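Local coordinates for GTPase activator-like protein (PDB 5HIU) that forms the helical N-terminal part of TSC2, a protein that as a whole is thought to activate a GTPase, at residues S37-A42 / A65-H70; A60-A65 / E83-C88; E101-L106 / Y137-L142; L97-Y102 / N131-Y136. All blocks are in the same frame, centred on the assembly; numbering follows the deposited sequence.

Interaction 1 of 4, residues S37-A42 / A65-H70; sequences SERVLA and AKDMIH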
loop_
_atom_site.group_PDB
_atom_site.type_symbol
_atom_site.label_atom_id
_atom_site.label_comp_id
_atom_site.label_asym_id
_atom_site.label_seq_id
_atom_site.Cartn_x
_atom_site.Cartn_y
_atom_site.Cartn_z
ATOM N N SER A 37 -0.018 -14.145 44.020
ATOM C CA SER A 37 -0.969 -13.061 44.217
ATOM C C SER A 37 -0.263 -11.832 44.788
ATOM O O SER A 37 -0.705 -10.709 44.594
ATOM C CB SER A 37 -2.118 -13.482 45.140
ATOM O OG SER A 37 -1.751 -13.388 46.516
ATOM N N GLU A 38 0.816 -12.052 45.520
ATOM C CA GLU A 38 1.570 -10.954 46.113
ATOM C C GLU A 38 2.346 -10.266 45.017
ATOM O O GLU A 38 2.429 -9.040 44.996
ATOM C CB GLU A 38 2.516 -11.453 47.208
ATOM C CG GLU A 38 1.819 -12.289 48.271
ATOM C CD GLU A 38 2.697 -12.612 49.469
ATOM O OE1 GLU A 38 3.779 -13.209 49.280
ATOM O OE2 GLU A 38 2.285 -12.292 50.604
ATOM N N ARG A 39 2.890 -11.072 44.105
ATOM C CA ARG A 39 3.659 -10.572 42.967
ATOM C C ARG A 39 2.793 -9.690 42.083
ATOM O O ARG A 39 3.244 -8.647 41.614
ATOM C CB ARG A 39 4.225 -11.724 42.134
ATOM C CG ARG A 39 5.115 -12.701 42.908
ATOM C CD ARG A 39 5.686 -13.736 41.959
ATOM N NE ARG A 39 6.714 -13.123 41.124
ATOM C CZ ARG A 39 7.057 -13.530 39.902
ATOM N NH1 ARG A 39 6.441 -14.566 39.333
ATOM N NH2 ARG A 39 8.021 -12.886 39.235
ATOM N N VAL A 40 1.546 -10.099 41.890
ATOM C CA VAL A 40 0.611 -9.345 41.078
ATOM C C VAL A 40 0.389 -7.957 41.680
ATOM O O VAL A 40 0.456 -6.932 40.994
ATOM C CB VAL A 40 -0.721 -10.104 40.918
ATOM C CG1 VAL A 40 -1.771 -9.230 40.246
ATOM C CG2 VAL A 40 -0.496 -11.363 40.088
ATOM N N LEU A 41 0.142 -7.924 42.972
ATOM C CA LEU A 41 -0.082 -6.660 43.670
ATOM C C LEU A 41 1.185 -5.781 43.658
ATOM O O LEU A 41 1.103 -4.570 43.517
ATOM C CB LEU A 41 -0.538 -6.933 45.109
ATOM C CG LEU A 41 -0.880 -5.708 45.939
ATOM C CD1 LEU A 41 -2.159 -5.093 45.420
ATOM C CD2 LEU A 41 -1.003 -6.067 47.417
ATOM N N ALA A 42 2.344 -6.406 43.824
ATOM C CA ALA A 42 3.621 -5.695 43.787
ATOM C C ALA A 42 3.823 -5.084 42.408
ATOM O O ALA A 42 4.157 -3.894 42.269
ATOM C CB ALA A 42 4.756 -6.650 44.106
ATOM N N ALA A 65 9.980 -9.514 37.154
ATOM C CA ALA A 65 8.614 -9.653 36.629
ATOM C C ALA A 65 8.469 -10.432 35.343
ATOM O O ALA A 65 7.391 -10.944 35.088
ATOM C CB ALA A 65 8.014 -8.272 36.421
ATOM N N LYS A 66 9.515 -10.487 34.515
ATOM C CA LYS A 66 9.386 -11.011 33.148
ATOM C C LYS A 66 8.754 -12.395 33.016
ATOM O O LYS A 66 8.086 -12.679 32.018
ATOM C CB LYS A 66 10.714 -10.973 32.405
ATOM C CG LYS A 66 11.840 -11.782 33.024
ATOM C CD LYS A 66 13.170 -11.304 32.460
ATOM C CE LYS A 66 14.362 -11.920 33.154
ATOM N NZ LYS A 66 15.053 -12.886 32.262
ATOM N N ASP A 67 8.942 -13.246 34.019
ATOM C CA ASP A 67 8.327 -14.586 34.024
ATOM C C ASP A 67 6.805 -14.556 34.101
ATOM O O ASP A 67 6.155 -15.465 33.593
ATOM C CB ASP A 67 8.873 -15.429 35.172
ATOM C CG ASP A 67 8.467 -14.898 36.517
ATOM O OD1 ASP A 67 7.375 -15.249 37.002
ATOM O OD2 ASP A 67 9.233 -14.108 37.095
ATOM N N MET A 68 6.241 -13.514 34.713
ATOM C CA MET A 68 4.783 -13.389 34.874
ATOM C C MET A 68 4.021 -13.199 33.542
ATOM O O MET A 68 2.808 -13.386 33.493
ATOM C CB MET A 68 4.446 -12.227 35.811
ATOM C CG MET A 68 5.014 -12.369 37.207
ATOM S SD MET A 68 4.779 -10.925 38.260
ATOM C CE MET A 68 3.021 -11.074 38.600
ATOM N N ILE A 69 4.749 -12.831 32.487
ATOM C CA ILE A 69 4.230 -12.672 31.130
ATOM C C ILE A 69 4.031 -14.009 30.445
ATOM O O ILE A 69 3.387 -14.085 29.429
ATOM C CB ILE A 69 5.249 -11.868 30.305
ATOM C CG1 ILE A 69 5.379 -10.469 30.875
ATOM C CG2 ILE A 69 4.895 -11.772 28.838
ATOM C CD1 ILE A 69 4.080 -9.751 31.070
ATOM N N HIS A 70 4.593 -15.073 30.998
ATOM C CA HIS A 70 4.546 -16.367 30.343
ATOM C C HIS A 70 3.096 -16.778 30.152
ATOM O O HIS A 70 2.271 -16.543 31.037
ATOM C CB HIS A 70 5.300 -17.392 31.184
ATOM C CG HIS A 70 5.585 -18.672 30.467
ATOM N ND1 HIS A 70 5.016 -19.870 30.835
ATOM C CD2 HIS A 70 6.380 -18.943 29.406
ATOM C CE1 HIS A 70 5.445 -20.827 30.034
ATOM N NE2 HIS A 70 6.274 -20.291 29.156
#
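Arg39 and Asp67 meet head-on in a two-pronged salt bridge. NH1 of Arg39 donates to OD1 of Asp67 over 2.6 Å in a nearly straight bond (170°), and NH2 of Arg39 reaches OD2 of Asp67 at 2.7 Å. Each carboxylate oxygen offers its syn lone pair, and the two flat groups lie almost in one plane, 16° apart; NH1 points at its acceptor within the guanidinium plane, whereas the NH2 bond is tilted slightly out of it. A bend at chi3 (73°) in an otherwise extended arginine chain turns the guanidinium end-on to the acid.

Met68 supplies the apolar part of the contact. Its CG lies over one guanidinium face, toward the rim, 3.4 Å from NH1 of Arg39, and its chain then bends at CG-SD so that CE reaches the helix carrying the arginine, 3.8 Å from CG2 of Val40. A further hold on the arginine comes from NE, which donates to the carbonyl of Leu31, so the rotation of the guanidinium is set by the acid and by a main-chain oxygen together.

In the fold, the contact joins helix 36-52 to the 3-10 turn after helix 59-65 in the all-helical solenoid. Leu31 of helix 22-33 also touches Met68 and Ala65, while Ser81 of helix 75-89 packs against Met68 and hydrogen-bonds through its OG to the carbonyl of Ala65.

Interaction 2 of 4, residues A60-A65 / E83-C88; sequences AIWHAA and ELLIEC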
loop_
_atom_site.group_PDB
_atom_site.type_symbol
_atom_site.label_atom_id
_atom_site.label_comp_id
_atom_site.label_asym_id
_atom_site.label_seq_id
_atom_site.Cartn_x
_atom_site.Cartn_y
_atom_site.Cartn_z
ATOM N N ALA A 60 16.331 -4.428 37.438
ATOM C CA ALA A 60 16.070 -5.546 38.352
ATOM C C ALA A 60 14.562 -5.793 38.488
ATOM O O ALA A 60 14.108 -6.928 38.662
ATOM C CB ALA A 60 16.701 -5.275 39.702
ATOM N N ILE A 61 13.798 -4.712 38.384
ATOM C CA ILE A 61 12.352 -4.792 38.280
ATOM C C ILE A 61 11.962 -5.620 37.043
ATOM O O ILE A 61 11.043 -6.428 37.092
ATOM C CB ILE A 61 11.723 -3.380 38.232
ATOM C CG1 ILE A 61 11.929 -2.641 39.560
ATOM C CG2 ILE A 61 10.237 -3.458 37.934
ATOM C CD1 ILE A 61 11.725 -1.141 39.487
ATOM N N TRP A 62 12.656 -5.416 35.927
ATOM C CA TRP A 62 12.344 -6.154 34.722
ATOM C C TRP A 62 12.484 -7.632 35.007
ATOM O O TRP A 62 11.580 -8.410 34.725
ATOM C CB TRP A 62 13.267 -5.759 33.573
ATOM C CG TRP A 62 12.946 -6.486 32.310
ATOM C CD1 TRP A 62 13.435 -7.700 31.909
ATOM C CD2 TRP A 62 12.047 -6.056 31.281
ATOM N NE1 TRP A 62 12.898 -8.048 30.689
ATOM C CE2 TRP A 62 12.031 -7.062 30.289
ATOM C CE3 TRP A 62 11.256 -4.916 31.100
ATOM C CZ2 TRP A 62 11.262 -6.957 29.133
ATOM C CZ3 TRP A 62 10.481 -4.816 29.945
ATOM C CH2 TRP A 62 10.505 -5.831 28.971
ATOM N N HIS A 63 13.615 -8.008 35.593
ATOM C CA HIS A 63 13.922 -9.411 35.787
ATOM C C HIS A 63 12.990 -10.037 36.793
ATOM O O HIS A 63 12.539 -11.182 36.633
ATOM C CB HIS A 63 15.340 -9.583 36.283
ATOM C CG HIS A 63 16.367 -8.998 35.383
ATOM N ND1 HIS A 63 16.183 -8.863 34.025
ATOM C CD2 HIS A 63 17.606 -8.532 35.647
ATOM C CE1 HIS A 63 17.261 -8.316 33.492
ATOM N NE2 HIS A 63 18.141 -8.112 34.456
ATOM N N ALA A 64 12.704 -9.287 37.847
ATOM C CA ALA A 64 11.757 -9.760 38.833
ATOM C C ALA A 64 10.460 -10.251 38.163
ATOM O O ALA A 64 9.939 -11.293 38.533
ATOM C CB ALA A 64 11.464 -8.659 39.840
ATOM N N ALA A 65 9.980 -9.514 37.154
ATOM C CA ALA A 65 8.614 -9.653 36.629
ATOM C C ALA A 65 8.469 -10.432 35.343
ATOM O O ALA A 65 7.391 -10.944 35.088
ATOM C CB ALA A 65 8.014 -8.272 36.421
ATOM N N GLU A 83 1.948 -4.460 31.906
ATOM C CA GLU A 83 1.804 -3.048 32.184
ATOM C C GLU A 83 2.998 -2.487 32.914
ATOM O O GLU A 83 3.345 -1.313 32.748
ATOM C CB GLU A 83 0.539 -2.818 32.969
ATOM C CG GLU A 83 -0.658 -3.239 32.153
ATOM C CD GLU A 83 -1.948 -3.019 32.865
ATOM O OE1 GLU A 83 -2.053 -3.422 34.055
ATOM O OE2 GLU A 83 -2.841 -2.460 32.189
ATOM N N LEU A 84 3.632 -3.334 33.712
ATOM C CA LEU A 84 4.797 -2.935 34.451
ATOM C C LEU A 84 5.977 -2.890 33.499
ATOM O O LEU A 84 6.825 -2.003 33.612
ATOM C CB LEU A 84 5.046 -3.905 35.598
ATOM C CG LEU A 84 6.423 -3.878 36.259
ATOM C CD1 LEU A 84 6.602 -2.598 37.060
ATOM C CD2 LEU A 84 6.582 -5.103 37.142
ATOM N N LEU A 85 6.032 -3.856 32.575
ATOM C CA LEU A 85 7.138 -3.947 31.613
ATOM C C LEU A 85 7.077 -2.781 30.618
ATOM O O LEU A 85 8.094 -2.203 30.240
ATOM C CB LEU A 85 7.116 -5.294 30.881
ATOM C CG LEU A 85 7.402 -6.569 31.691
ATOM C CD1 LEU A 85 7.382 -7.792 30.781
ATOM C CD2 LEU A 85 8.736 -6.525 32.434
ATOM N N ILE A 86 5.867 -2.441 30.225
ATOM C CA ILE A 86 5.616 -1.336 29.325
ATOM C C ILE A 86 6.143 -0.039 29.913
ATOM O O ILE A 86 6.784 0.756 29.213
ATOM C CB ILE A 86 4.106 -1.241 29.033
ATOM C CG1 ILE A 86 3.759 -2.240 27.947
ATOM C CG2 ILE A 86 3.700 0.151 28.595
ATOM C CD1 ILE A 86 2.322 -2.640 27.948
ATOM N N GLU A 87 5.887 0.176 31.196
ATOM C CA GLU A 87 6.415 1.367 31.850
ATOM C C GLU A 87 7.922 1.301 31.945
ATOM O O GLU A 87 8.572 2.325 31.823
ATOM C CB GLU A 87 5.793 1.595 33.234
ATOM C CG GLU A 87 4.344 2.048 33.190
ATOM C CD GLU A 87 4.133 3.248 32.280
ATOM O OE1 GLU A 87 4.552 4.356 32.667
ATOM O OE2 GLU A 87 3.554 3.086 31.175
ATOM N N CYS A 88 8.477 0.105 32.144
ATOM C CA CYS A 88 9.926 -0.055 32.263
ATOM C C CYS A 88 10.684 0.270 30.969
ATOM O O CYS A 88 11.699 0.952 31.001
ATOM C CB CYS A 88 10.282 -1.460 32.754
ATOM S SG CYS A 88 9.798 -1.756 34.474
#
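An antiparallel pair of helices, 59-65 and 75-89, in the all-helical solenoid at the N-terminal end of TSC2 packs here through buried side chains. The short axes run 157° apart in direction and approach to 10.1 Å, and no hydrogen bond crosses between the two segments.

Trp62 and Leu85 make up about half of the interface. Methyl CD2 of Leu85 sits over one face of the indole, 3.5 Å from the centroid of the six-membered ring of Trp62 and 20° off its normal, a CH-pi contact. The leucine comes in roughly at right angles to the tryptophan, and its CB also rests 3.5 Å from CZ3 of Trp62. With CG of Trp62 anti to the backbone N (chi1 -179°), the indole projects from the helix, nearly at right angles to its axis, and meets Leu85 with one face. Cys88 closes in from another direction, its CB near the plane of the indole at the CE3 edge. Tyr102 also meets this ring, and NE1 of Trp62 makes a weak hydrogen bond to OG1 of Thr105, which ties the indole to helix 96-107.

The rest is mostly aliphatic. Leu84 spreads its two methyls between a pair of residues one helical turn apart: CD2 lies 3.6 Å from CB of Ala65, and CD1 lies 3.8 Å from CG2 of Ile61. That same branch of Ile61 is also 3.9 Å from SG of Cys88.

Interaction 3 of 4, residues E101-L106 / Y137-L142; sequences EYFHTL and YEMFPL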
loop_
_atom_site.group_PDB
_atom_site.type_symbol
_atom_site.label_atom_id
_atom_site.label_comp_id
_atom_site.label_asym_id
_atom_site.label_seq_id
_atom_site.Cartn_x
_atom_site.Cartn_y
_atom_site.Cartn_z
ATOM N N GLU A 101 17.516 -7.380 25.773
ATOM C CA GLU A 101 16.877 -8.364 26.611
ATOM C C GLU A 101 15.404 -8.068 26.765
ATOM O O GLU A 101 14.559 -8.964 26.895
ATOM C CB GLU A 101 17.559 -8.397 27.967
ATOM C CG GLU A 101 17.219 -9.633 28.775
ATOM C CD GLU A 101 18.089 -9.767 30.004
ATOM O OE1 GLU A 101 19.342 -9.564 29.897
ATOM O OE2 GLU A 101 17.494 -10.082 31.069
ATOM N N TYR A 102 15.087 -6.790 26.741
ATOM C CA TYR A 102 13.710 -6.387 26.742
ATOM C C TYR A 102 13.031 -6.829 25.440
ATOM O O TYR A 102 11.961 -7.436 25.457
ATOM C CB TYR A 102 13.611 -4.881 26.967
ATOM C CG TYR A 102 14.289 -4.388 28.249
ATOM C CD1 TYR A 102 14.556 -5.243 29.313
ATOM C CD2 TYR A 102 14.643 -3.055 28.394
ATOM C CE1 TYR A 102 15.176 -4.782 30.457
ATOM C CE2 TYR A 102 15.249 -2.589 29.534
ATOM C CZ TYR A 102 15.508 -3.455 30.558
ATOM O OH TYR A 102 16.104 -2.984 31.687
ATOM N N PHE A 103 13.665 -6.586 24.309
ATOM C CA PHE A 103 13.061 -6.989 23.043
ATOM C C PHE A 103 12.734 -8.497 23.011
ATOM O O PHE A 103 11.670 -8.898 22.593
ATOM C CB PHE A 103 13.971 -6.589 21.888
ATOM C CG PHE A 103 13.522 -7.098 20.563
ATOM C CD1 PHE A 103 12.628 -6.370 19.792
ATOM C CD2 PHE A 103 14.007 -8.301 20.066
ATOM C CE1 PHE A 103 12.219 -6.834 18.549
ATOM C CE2 PHE A 103 13.598 -8.767 18.828
ATOM C CZ PHE A 103 12.707 -8.036 18.066
ATOM N N HIS A 104 13.643 -9.341 23.456
ATOM C CA HIS A 104 13.393 -10.773 23.369
ATOM C C HIS A 104 12.363 -11.251 24.363
ATOM O O HIS A 104 11.609 -12.183 24.070
ATOM C CB HIS A 104 14.693 -11.524 23.499
ATOM C CG HIS A 104 15.589 -11.299 22.328
ATOM N ND1 HIS A 104 16.749 -10.556 22.404
ATOM C CD2 HIS A 104 15.462 -11.669 21.035
ATOM C CE1 HIS A 104 17.314 -10.502 21.212
ATOM N NE2 HIS A 104 16.552 -11.172 20.363
ATOM N N THR A 105 12.318 -10.601 25.525
ATOM C CA THR A 105 11.275 -10.850 26.499
ATOM C C THR A 105 9.903 -10.469 25.923
ATOM O O THR A 105 8.958 -11.255 25.968
ATOM C CB THR A 105 11.520 -10.018 27.770
ATOM O OG1 THR A 105 12.748 -10.400 28.372
ATOM C CG2 THR A 105 10.395 -10.176 28.781
ATOM N N LEU A 106 9.793 -9.260 25.388
ATOM C CA LEU A 106 8.495 -8.780 24.953
ATOM C C LEU A 106 7.999 -9.387 23.638
ATOM O O LEU A 106 6.806 -9.397 23.406
ATOM C CB LEU A 106 8.484 -7.258 24.875
ATOM C CG LEU A 106 9.085 -6.600 23.629
ATOM C CD1 LEU A 106 8.111 -6.515 22.447
ATOM C CD2 LEU A 106 9.584 -5.206 23.998
ATOM N N TYR A 137 18.814 -5.992 13.866
ATOM C CA TYR A 137 18.670 -7.000 12.845
ATOM C C TYR A 137 17.511 -7.938 13.069
ATOM O O TYR A 137 17.206 -8.732 12.190
ATOM C CB TYR A 137 20.002 -7.744 12.677
ATOM C CG TYR A 137 20.937 -6.879 11.868
ATOM C CD1 TYR A 137 20.699 -6.683 10.513
ATOM C CD2 TYR A 137 21.986 -6.183 12.462
ATOM C CE1 TYR A 137 21.495 -5.853 9.754
ATOM C CE2 TYR A 137 22.792 -5.349 11.708
ATOM C CZ TYR A 137 22.537 -5.188 10.345
ATOM O OH TYR A 137 23.309 -4.378 9.537
ATOM N N GLU A 138 16.846 -7.823 14.216
ATOM C CA GLU A 138 15.675 -8.659 14.524
ATOM C C GLU A 138 14.325 -7.991 14.256
ATOM O O GLU A 138 13.303 -8.664 14.145
ATOM C CB GLU A 138 15.708 -9.110 16.002
ATOM C CG GLU A 138 16.853 -10.045 16.368
ATOM C CD GLU A 138 17.976 -9.349 17.113
ATOM O OE1 GLU A 138 18.548 -8.396 16.545
ATOM O OE2 GLU A 138 18.300 -9.772 18.263
ATOM N N MET A 139 14.334 -6.668 14.173
ATOM C CA MET A 139 13.139 -5.870 14.134
ATOM C C MET A 139 12.231 -6.146 12.961
ATOM O O MET A 139 11.052 -6.365 13.169
ATOM C CB MET A 139 13.520 -4.399 14.099
ATOM C CG MET A 139 12.361 -3.453 14.337
ATOM S SD MET A 139 11.527 -3.774 15.899
ATOM C CE MET A 139 10.327 -2.452 15.837
ATOM N N PHE A 140 12.761 -6.106 11.743
ATOM C CA PHE A 140 11.931 -6.203 10.518
ATOM C C PHE A 140 11.299 -7.574 10.279
ATOM O O PHE A 140 10.118 -7.663 9.906
ATOM C CB PHE A 140 12.710 -5.758 9.270
ATOM C CG PHE A 140 12.751 -4.273 9.102
ATOM C CD1 PHE A 140 11.686 -3.601 8.527
ATOM C CD2 PHE A 140 13.820 -3.541 9.561
ATOM C CE1 PHE A 140 11.705 -2.220 8.399
ATOM C CE2 PHE A 140 13.842 -2.163 9.437
ATOM C CZ PHE A 140 12.782 -1.498 8.854
ATOM N N PRO A 141 12.078 -8.643 10.483
ATOM C CA PRO A 141 11.487 -9.966 10.453
ATOM C C PRO A 141 10.386 -10.150 11.477
ATOM O O PRO A 141 9.438 -10.897 11.227
ATOM C CB PRO A 141 12.666 -10.878 10.787
ATOM C CG PRO A 141 13.845 -10.159 10.224
ATOM C CD PRO A 141 13.555 -8.705 10.486
ATOM N N LEU A 142 10.523 -9.492 12.628
ATOM C CA LEU A 142 9.511 -9.576 13.648
ATOM C C LEU A 142 8.241 -8.878 13.181
ATOM O O LEU A 142 7.143 -9.446 13.308
ATOM C CB LEU A 142 9.986 -8.967 14.953
ATOM C CG LEU A 142 8.834 -8.940 15.964
ATOM C CD1 LEU A 142 8.702 -10.293 16.624
ATOM C CD2 LEU A 142 8.994 -7.821 16.985
#
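Phe103 puts the outer end of its ring among three different side chains of the 137-142 segment, all three approaching obliquely. CE2 of Phe103 lies 3.5 Å from CB of Glu138, so the acid offers its aliphatic root to the ring while its carboxylate turns elsewhere. On the other flank, CE1 of Phe103 is 3.7 Å from methyl CD2 of Leu142, which approaches from the opposite direction. The sulfur of Met139 makes an oblique Met-aromatic contact, SD standing 5.3 Å from the centroid of the Phe103 ring and 67° off its normal.

The Glu138 chain bends at chi2 (103°), carrying its carboxylate to the neighbouring His104. OE2 of Glu138 lies near the imidazole plane, at the ring edge, 3.1 Å from NE2 of His104. CD2 of Phe103 in turn covers one face of that imidazole, so the exposed ring has the phenylalanine over a face and the carboxylate at its edge.

Helix 96-107 thereby meets the beginning of helix 139-163. Helix 115-126 fills in beside them, with Leu122 touching both Met139 and Leu142, while Val194 of helix 179-198 reaches Met139 from the next part of the array.

Interaction 4 of 4, residues L97-Y102 / N131-Y136; sequences LERSEY and NIAGFY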
loop_
_atom_site.group_PDB
_atom_site.type_symbol
_atom_site.label_atom_id
_atom_site.label_comp_id
_atom_site.label_asym_id
_atom_site.label_seq_id
_atom_site.Cartn_x
_atom_site.Cartn_y
_atom_site.Cartn_z
ATOM N N LEU A 97 22.603 -3.736 25.560
ATOM C CA LEU A 97 22.418 -5.122 25.939
ATOM C C LEU A 97 21.128 -5.283 26.733
ATOM O O LEU A 97 20.499 -6.338 26.683
ATOM C CB LEU A 97 23.591 -5.614 26.782
ATOM C CG LEU A 97 23.584 -7.111 27.138
ATOM C CD1 LEU A 97 24.035 -7.935 25.939
ATOM C CD2 LEU A 97 24.462 -7.402 28.354
ATOM N N GLU A 98 20.752 -4.242 27.477
ATOM C CA GLU A 98 19.511 -4.244 28.259
ATOM C C GLU A 98 18.287 -4.134 27.333
ATOM O O GLU A 98 17.278 -4.838 27.527
ATOM C CB GLU A 98 19.524 -3.121 29.315
ATOM C CG GLU A 98 20.345 -3.468 30.550
ATOM C CD GLU A 98 20.624 -2.289 31.489
ATOM O OE1 GLU A 98 20.610 -1.117 31.038
ATOM O OE2 GLU A 98 20.896 -2.543 32.692
ATOM N N ARG A 99 18.385 -3.270 26.320
ATOM C CA ARG A 99 17.342 -3.170 25.297
ATOM C C ARG A 99 17.178 -4.479 24.557
ATOM O O ARG A 99 16.075 -4.846 24.169
ATOM C CB ARG A 99 17.664 -2.070 24.299
ATOM C CG ARG A 99 17.480 -0.673 24.858
ATOM C CD ARG A 99 17.965 0.333 23.857
ATOM N NE ARG A 99 17.205 0.210 22.624
ATOM C CZ ARG A 99 15.996 0.722 22.442
ATOM N NH1 ARG A 99 15.395 1.406 23.407
ATOM N NH2 ARG A 99 15.384 0.546 21.292
ATOM N N SER A 100 18.272 -5.193 24.365
ATOM C CA SER A 100 18.192 -6.445 23.654
ATOM C C SER A 100 17.412 -7.454 24.462
ATOM O O SER A 100 16.712 -8.282 23.914
ATOM C CB SER A 100 19.576 -6.984 23.326
ATOM O OG SER A 100 19.512 -7.681 22.101
ATOM N N GLU A 101 17.516 -7.380 25.773
ATOM C CA GLU A 101 16.877 -8.364 26.611
ATOM C C GLU A 101 15.404 -8.068 26.765
ATOM O O GLU A 101 14.559 -8.964 26.895
ATOM C CB GLU A 101 17.559 -8.397 27.967
ATOM C CG GLU A 101 17.219 -9.633 28.775
ATOM C CD GLU A 101 18.089 -9.767 30.004
ATOM O OE1 GLU A 101 19.342 -9.564 29.897
ATOM O OE2 GLU A 101 17.494 -10.082 31.069
ATOM N N TYR A 102 15.087 -6.790 26.741
ATOM C CA TYR A 102 13.710 -6.387 26.742
ATOM C C TYR A 102 13.031 -6.829 25.440
ATOM O O TYR A 102 11.961 -7.436 25.457
ATOM C CB TYR A 102 13.611 -4.881 26.967
ATOM C CG TYR A 102 14.289 -4.388 28.249
ATOM C CD1 TYR A 102 14.556 -5.243 29.313
ATOM C CD2 TYR A 102 14.643 -3.055 28.394
ATOM C CE1 TYR A 102 15.176 -4.782 30.457
ATOM C CE2 TYR A 102 15.249 -2.589 29.534
ATOM C CZ TYR A 102 15.508 -3.455 30.558
ATOM O OH TYR A 102 16.104 -2.984 31.687
ATOM N N ASN A 131 14.012 4.066 17.548
ATOM C CA ASN A 131 15.197 3.442 18.139
ATOM C C ASN A 131 15.035 1.942 18.257
ATOM O O ASN A 131 14.182 1.472 18.965
ATOM C CB ASN A 131 15.476 4.023 19.517
ATOM C CG ASN A 131 16.680 3.377 20.193
ATOM O OD1 ASN A 131 17.472 2.667 19.566
ATOM N ND2 ASN A 131 16.820 3.623 21.479
ATOM N N ILE A 132 15.868 1.203 17.541
ATOM C CA ILE A 132 15.832 -0.246 17.547
ATOM C C ILE A 132 17.218 -0.821 17.875
ATOM O O ILE A 132 17.536 -1.977 17.523
ATOM C CB ILE A 132 15.315 -0.788 16.203
ATOM C CG1 ILE A 132 16.326 -0.602 15.069
ATOM C CG2 ILE A 132 14.018 -0.093 15.852
ATOM C CD1 ILE A 132 16.067 -1.503 13.874
ATOM N N ALA A 133 18.027 -0.010 18.551
ATOM C CA ALA A 133 19.305 -0.464 19.037
ATOM C C ALA A 133 19.108 -1.618 20.026
ATOM O O ALA A 133 18.240 -1.556 20.945
ATOM C CB ALA A 133 20.053 0.676 19.697
ATOM N N GLY A 134 19.897 -2.673 19.803
ATOM C CA GLY A 134 19.786 -3.913 20.560
ATOM C C GLY A 134 19.127 -5.040 19.789
ATOM O O GLY A 134 19.274 -6.224 20.138
ATOM N N PHE A 135 18.353 -4.664 18.781
ATOM C CA PHE A 135 17.645 -5.611 17.933
ATOM C C PHE A 135 17.533 -5.040 16.508
ATOM O O PHE A 135 16.620 -5.369 15.762
ATOM C CB PHE A 135 16.273 -5.959 18.551
ATOM C CG PHE A 135 15.531 -4.768 19.106
ATOM C CD1 PHE A 135 15.872 -4.224 20.337
ATOM C CD2 PHE A 135 14.496 -4.190 18.398
ATOM C CE1 PHE A 135 15.205 -3.117 20.847
ATOM C CE2 PHE A 135 13.821 -3.081 18.898
ATOM C CZ PHE A 135 14.173 -2.545 20.126
ATOM N N TYR A 136 18.496 -4.194 16.141
ATOM C CA TYR A 136 18.714 -3.755 14.758
ATOM C C TYR A 136 18.282 -4.789 13.723
ATOM O O TYR A 136 17.464 -4.513 12.842
ATOM C CB TYR A 136 20.200 -3.477 14.546
ATOM C CG TYR A 136 20.727 -2.281 15.293
ATOM C CD1 TYR A 136 20.399 -0.998 14.890
ATOM C CD2 TYR A 136 21.574 -2.427 16.383
ATOM C CE1 TYR A 136 20.888 0.111 15.554
ATOM C CE2 TYR A 136 22.066 -1.324 17.052
ATOM C CZ TYR A 136 21.717 -0.060 16.622
ATOM O OH TYR A 136 22.185 1.044 17.272
#
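This is a polar helix-to-loop contact, in which Arg99 and Ser100 of helix 96-107 grip main-chain oxygens of the 131-136 segment, between helices 115-126 and 139-163. NE of Arg99 donates to O of Ala133 over 2.6 Å with an N-H...O angle of 161°; the acceptor lies near the guanidinium plane. One residue on, OG of Ser100 donates to O of Gly134; the modelled separation of 2.5 Å is very short, and its exact value is doubtful at this resolution.

The side-chain amide of Asn131 stacks on the arginine, its plane 11° from that of the guanidinium, with ND2 of Asn131 over the centre of one face and 3.2 Å from CZ of Arg99. Bends at chi3 and chi4 turn that face of the guanidinium to the amide. Asn131 is itself held from within its loop, since its OD1 accepts from N of Ala133 at 2.9 Å, forming an Asx turn. A type II beta turn from Ile132 to Phe135 overlaps it and presents the carbonyls of Ala133 and Gly134 to the helix. Gly134, with its positive phi of 105°, brings the backbones closest, its CA 4.3 Å from CA of Ser100.

At the last position of the turn, CZ of Phe135 lies obliquely 3.5 Å from NH2 of Arg99, and its ring stacks with Phe103. NH1 of Arg99 also donates to the carbonyl of Leu125, near the end of helix 115-126.

The four contacts lie together in the N-terminal part of the helical array, all on the same side of the chain's centre. Interactions 1 and 2 share Ala65, with centres about 9 Å apart, and their segments alternate in sequence; NH2 of Arg39 lies 2.6 Å from O of Ala64, and CG1 of Ile69 meets CD1 of Leu85 at 3.3 Å. Interactions 3 and 4 both use helix 96-107, and their centres are about 7 Å apart. CD1 of Phe103 touches CD2 of Phe135 at 3.2 Å. Between the two pairs, CE2 of Trp62 in interaction 2 packs 3.3 Å from CD1 of Tyr102, which lies in the helical segment of both later interactions but does not itself cross either contact.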